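Local atomic coordinates of collagen adhesin (Staphylococcus aureus, PDB entry 2F68), a protein that binds collagen at the staphylococcal cell surface, probably by wrapping its extracellular domains around the rope-like triple helix in a "collagen hug". Residues Thr74-Gln82 with Thr93-Leu101. Sequence-based numbering, arbitrary orientation.
Sequences TVKGEQVGQ and TFNDKVEKL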
loop_
_atom_site.group_PDB
_atom_site.type_symbol
_atom_site.label_atom_id
_atom_site.label_comp_id
_atom_site.label_asym_id
_atom_site.label_seq_id
_atom_site.Cartn_x
_atom_site.Cartn_y
_atom_site.Cartn_z
ATOM N N THR A 74 -9.010 23.813 -0.836
ATOM C CA THR A 74 -9.448 24.911 0.031
ATOM C C THR A 74 -8.880 26.279 -0.347
ATOM O O THR A 74 -7.698 26.405 -0.678
ATOM C CB THR A 74 -9.122 24.631 1.519
ATOM O OG1 THR A 74 -7.744 24.261 1.652
ATOM C CG2 THR A 74 -10.002 23.514 2.069
ATOM N N VAL A 75 -9.743 27.293 -0.297
ATOM C CA VAL A 75 -9.345 28.691 -0.467
ATOM C C VAL A 75 -9.838 29.498 0.734
ATOM O O VAL A 75 -11.048 29.616 0.956
ATOM C CB VAL A 75 -9.896 29.308 -1.784
ATOM C CG1 VAL A 75 -9.543 30.791 -1.879
ATOM C CG2 VAL A 75 -9.359 28.566 -2.999
ATOM N N LYS A 76 -8.890 30.036 1.502
ATOM C CA LYS A 76 -9.168 30.834 2.707
ATOM C C LYS A 76 -10.104 30.117 3.695
ATOM O O LYS A 76 -11.057 30.706 4.213
ATOM C CB LYS A 76 -9.699 32.229 2.329
ATOM C CG LYS A 76 -9.440 33.324 3.365
ATOM C CD LYS A 76 -8.002 33.829 3.315
ATOM C CE LYS A 76 -7.765 34.921 4.346
ATOM N NZ LYS A 76 -6.366 35.427 4.307
ATOM N N GLY A 77 -9.823 28.839 3.939
ATOM C CA GLY A 77 -10.600 28.028 4.875
ATOM C C GLY A 77 -11.865 27.411 4.302
ATOM O O GLY A 77 -12.482 26.552 4.934
ATOM N N GLU A 78 -12.250 27.851 3.105
ATOM C CA GLU A 78 -13.469 27.378 2.453
ATOM C C GLU A 78 -13.155 26.309 1.409
ATOM O O GLU A 78 -12.354 26.536 0.499
ATOM C CB GLU A 78 -14.217 28.551 1.809
ATOM C CG GLU A 78 -15.683 28.274 1.477
ATOM C CD GLU A 78 -16.629 28.569 2.632
ATOM O OE1 GLU A 78 -16.359 28.131 3.772
ATOM O OE2 GLU A 78 -17.658 29.238 2.394
ATOM N N GLN A 79 -13.791 25.147 1.550
ATOM C CA GLN A 79 -13.609 24.038 0.616
ATOM C C GLN A 79 -14.354 24.310 -0.690
ATOM O O GLN A 79 -15.580 24.444 -0.702
ATOM C CB GLN A 79 -14.073 22.719 1.245
ATOM C CG GLN A 79 -13.659 21.469 0.469
ATOM C CD GLN A 79 -14.118 20.179 1.128
ATOM O OE1 GLN A 79 -14.026 20.017 2.346
ATOM N NE2 GLN A 79 -14.609 19.246 0.318
ATOM N N VAL A 80 -13.599 24.395 -1.783
ATOM C CA VAL A 80 -14.158 24.701 -3.103
ATOM C C VAL A 80 -14.140 23.495 -4.049
ATOM O O VAL A 80 -14.829 23.490 -5.072
ATOM C CB VAL A 80 -13.451 25.916 -3.772
ATOM C CG1 VAL A 80 -13.699 27.190 -2.974
ATOM C CG2 VAL A 80 -11.952 25.665 -3.939
ATOM N N GLY A 81 -13.353 22.481 -3.695
ATOM C CA GLY A 81 -13.239 21.263 -4.494
ATOM C C GLY A 81 -12.789 20.060 -3.686
ATOM O O GLY A 81 -12.554 20.163 -2.479
ATOM N N GLN A 82 -12.669 18.915 -4.356
ATOM C CA GLN A 82 -12.259 17.671 -3.706
ATOM C C GLN A 82 -11.464 16.772 -4.653
ATOM O O GLN A 82 -11.838 16.589 -5.814
ATOM C CB GLN A 82 -13.482 16.921 -3.164
ATOM C CG GLN A 82 -13.160 15.865 -2.112
ATOM C CD GLN A 82 -14.392 15.128 -1.617
ATOM O OE1 GLN A 82 -15.179 14.604 -2.408
ATOM N NE2 GLN A 82 -14.560 15.077 -0.302
ATOM N N THR A 93 -13.357 17.145 -8.377
ATOM C CA THR A 93 -14.717 17.673 -8.488
ATOM C C THR A 93 -14.855 19.016 -7.772
ATOM O O THR A 93 -14.484 19.147 -6.604
ATOM C CB THR A 93 -15.762 16.669 -7.938
ATOM O OG1 THR A 93 -15.480 15.356 -8.439
ATOM C CG2 THR A 93 -17.175 17.070 -8.353
ATOM N N PHE A 94 -15.389 20.005 -8.487
ATOM C CA PHE A 94 -15.591 21.348 -7.947
ATOM C C PHE A 94 -17.050 21.574 -7.558
ATOM O O PHE A 94 -17.963 21.145 -8.268
ATOM C CB PHE A 94 -15.161 22.410 -8.966
ATOM C CG PHE A 94 -13.715 22.319 -9.373
ATOM C CD1 PHE A 94 -13.338 21.575 -10.488
ATOM C CD2 PHE A 94 -12.731 22.985 -8.648
ATOM C CE1 PHE A 94 -12.004 21.489 -10.872
ATOM C CE2 PHE A 94 -11.392 22.905 -9.025
ATOM C CZ PHE A 94 -11.030 22.155 -10.138
ATOM N N ASN A 95 -17.258 22.249 -6.430
ATOM C CA ASN A 95 -18.604 22.593 -5.966
ATOM C C ASN A 95 -19.001 24.034 -6.315
ATOM O O ASN A 95 -18.350 24.676 -7.141
ATOM C CB ASN A 95 -18.761 22.305 -4.463
ATOM C CG ASN A 95 -17.669 22.944 -3.619
ATOM O OD1 ASN A 95 -17.441 24.152 -3.681
ATOM N ND2 ASN A 95 -16.997 22.130 -2.813
ATOM N N ASP A 96 -20.068 24.528 -5.688
ATOM C CA ASP A 96 -20.613 25.859 -5.984
ATOM C C ASP A 96 -19.738 27.019 -5.494
ATOM O O ASP A 96 -19.893 28.154 -5.952
ATOM C CB ASP A 96 -22.040 25.993 -5.433
ATOM C CG ASP A 96 -22.118 25.764 -3.931
ATOM O OD1 ASP A 96 -21.666 26.639 -3.161
ATOM O OD2 ASP A 96 -22.651 24.712 -3.518
ATOM N N LYS A 97 -18.824 26.726 -4.572
ATOM C CA LYS A 97 -17.963 27.744 -3.967
ATOM C C LYS A 97 -16.811 28.189 -4.877
ATOM O O LYS A 97 -16.108 29.154 -4.566
ATOM C CB LYS A 97 -17.413 27.255 -2.619
ATOM C CG LYS A 97 -18.471 26.946 -1.560
ATOM C CD LYS A 97 -18.968 28.208 -0.862
ATOM C CE LYS A 97 -19.989 27.884 0.222
ATOM N NZ LYS A 97 -19.389 27.167 1.384
ATOM N N VAL A 98 -16.623 27.490 -5.995
ATOM C CA VAL A 98 -15.563 27.819 -6.952
ATOM C C VAL A 98 -16.004 28.904 -7.949
ATOM O O VAL A 98 -15.171 29.516 -8.623
ATOM C CB VAL A 98 -15.037 26.547 -7.688
ATOM C CG1 VAL A 98 -15.938 26.163 -8.862
ATOM C CG2 VAL A 98 -13.596 26.742 -8.150
ATOM N N GLU A 99 -17.313 29.142 -8.021
ATOM C CA GLU A 99 -17.889 30.113 -8.956
ATOM C C GLU A 99 -17.656 31.565 -8.535
ATOM O O GLU A 99 -17.701 32.470 -9.371
ATOM C CB GLU A 99 -19.385 29.850 -9.156
ATOM C CG GLU A 99 -19.698 28.576 -9.938
ATOM C CD GLU A 99 -21.180 28.398 -10.235
ATOM O OE1 GLU A 99 -22.019 29.008 -9.536
ATOM O OE2 GLU A 99 -21.507 27.638 -11.171
ATOM N N LYS A 100 -17.409 31.781 -7.243
ATOM C CA LYS A 100 -17.120 33.117 -6.720
ATOM C C LYS A 100 -15.656 33.519 -6.932
ATOM O O LYS A 100 -15.294 34.685 -6.756
ATOM C CB LYS A 100 -17.502 33.220 -5.235
ATOM C CG LYS A 100 -16.614 32.422 -4.284
ATOM C CD LYS A 100 -17.018 32.641 -2.832
ATOM C CE LYS A 100 -16.066 31.942 -1.871
ATOM N NZ LYS A 100 -16.174 30.456 -1.931
ATOM N N LEU A 101 -14.829 32.549 -7.314
ATOM C CA LEU A 101 -13.396 32.766 -7.497
ATOM C C LEU A 101 -13.024 33.052 -8.951
ATOM O O LEU A 101 -13.523 32.400 -9.872
ATOM C CB LEU A 101 -12.597 31.564 -6.982
ATOM C CG LEU A 101 -12.643 31.230 -5.487
ATOM C CD1 LEU A 101 -12.173 29.805 -5.255
ATOM C CD2 LEU A 101 -11.817 32.214 -4.662
#
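Val-80 meets Lys-97 and Leu-101 where the second chain has just left the sheet. Val-80 CG1, anti to the Val-80 carbonyl carbon (chi1 -65°), lies 3.5 Å from Lys-97 O. Leu-101 CD1 is 3.8 Å from Val-80 CG1. The same Leu-101 CD1 meets CG2 of Val-75 at 3.8 Å, tip to tip, so one leucine branch touches both valines. On the more exposed side Lys-97 crosses Glu-78 at about a right angle, its chain bent at chi2 and chi4 to bring NZ within 2.9 Å of Glu-78 OE2, a salt bridge whose hydrogen bond is weak. Lys-100 NZ is tied to Lys-97 O in the carbonyl plane, on a lone pair, and probably adds positive charge near the Glu-78 carboxylate.

Gln-82 and Thr-93 form an antiparallel hydrogen-bonded pair, Gly-81 and Phe-94 the non-hydrogen-bonded pair beside it. Asn-95 N then reaches Val-80 O at 3.0 Å, well tilted from the carbonyl plane. Beyond, where the strand ends, side chains carry on the contact with its former neighbour: Asn-95 ND2 bonds weakly to Gln-79 O. Asn-95 OD1 accepts from Lys-97 N, 3.1 Å away, closing an Asx turn at the start of 96-100, helical in backbone angles but without regular bonds.

A type I' turn from Val-75 to Glu-78 joins strands 62-75 and 78-86, and Val-80 and Gly-81 opposite Leu-73 make a classic beta bulge. Val-75, Val-80 and Phe-94 pack on Ile-304 of strand 300-307, which follows the collagen-binding domain yet pairs with strand 104-116 of the Ig-like domain, consistent with a domain swap and probably the latch of the hug.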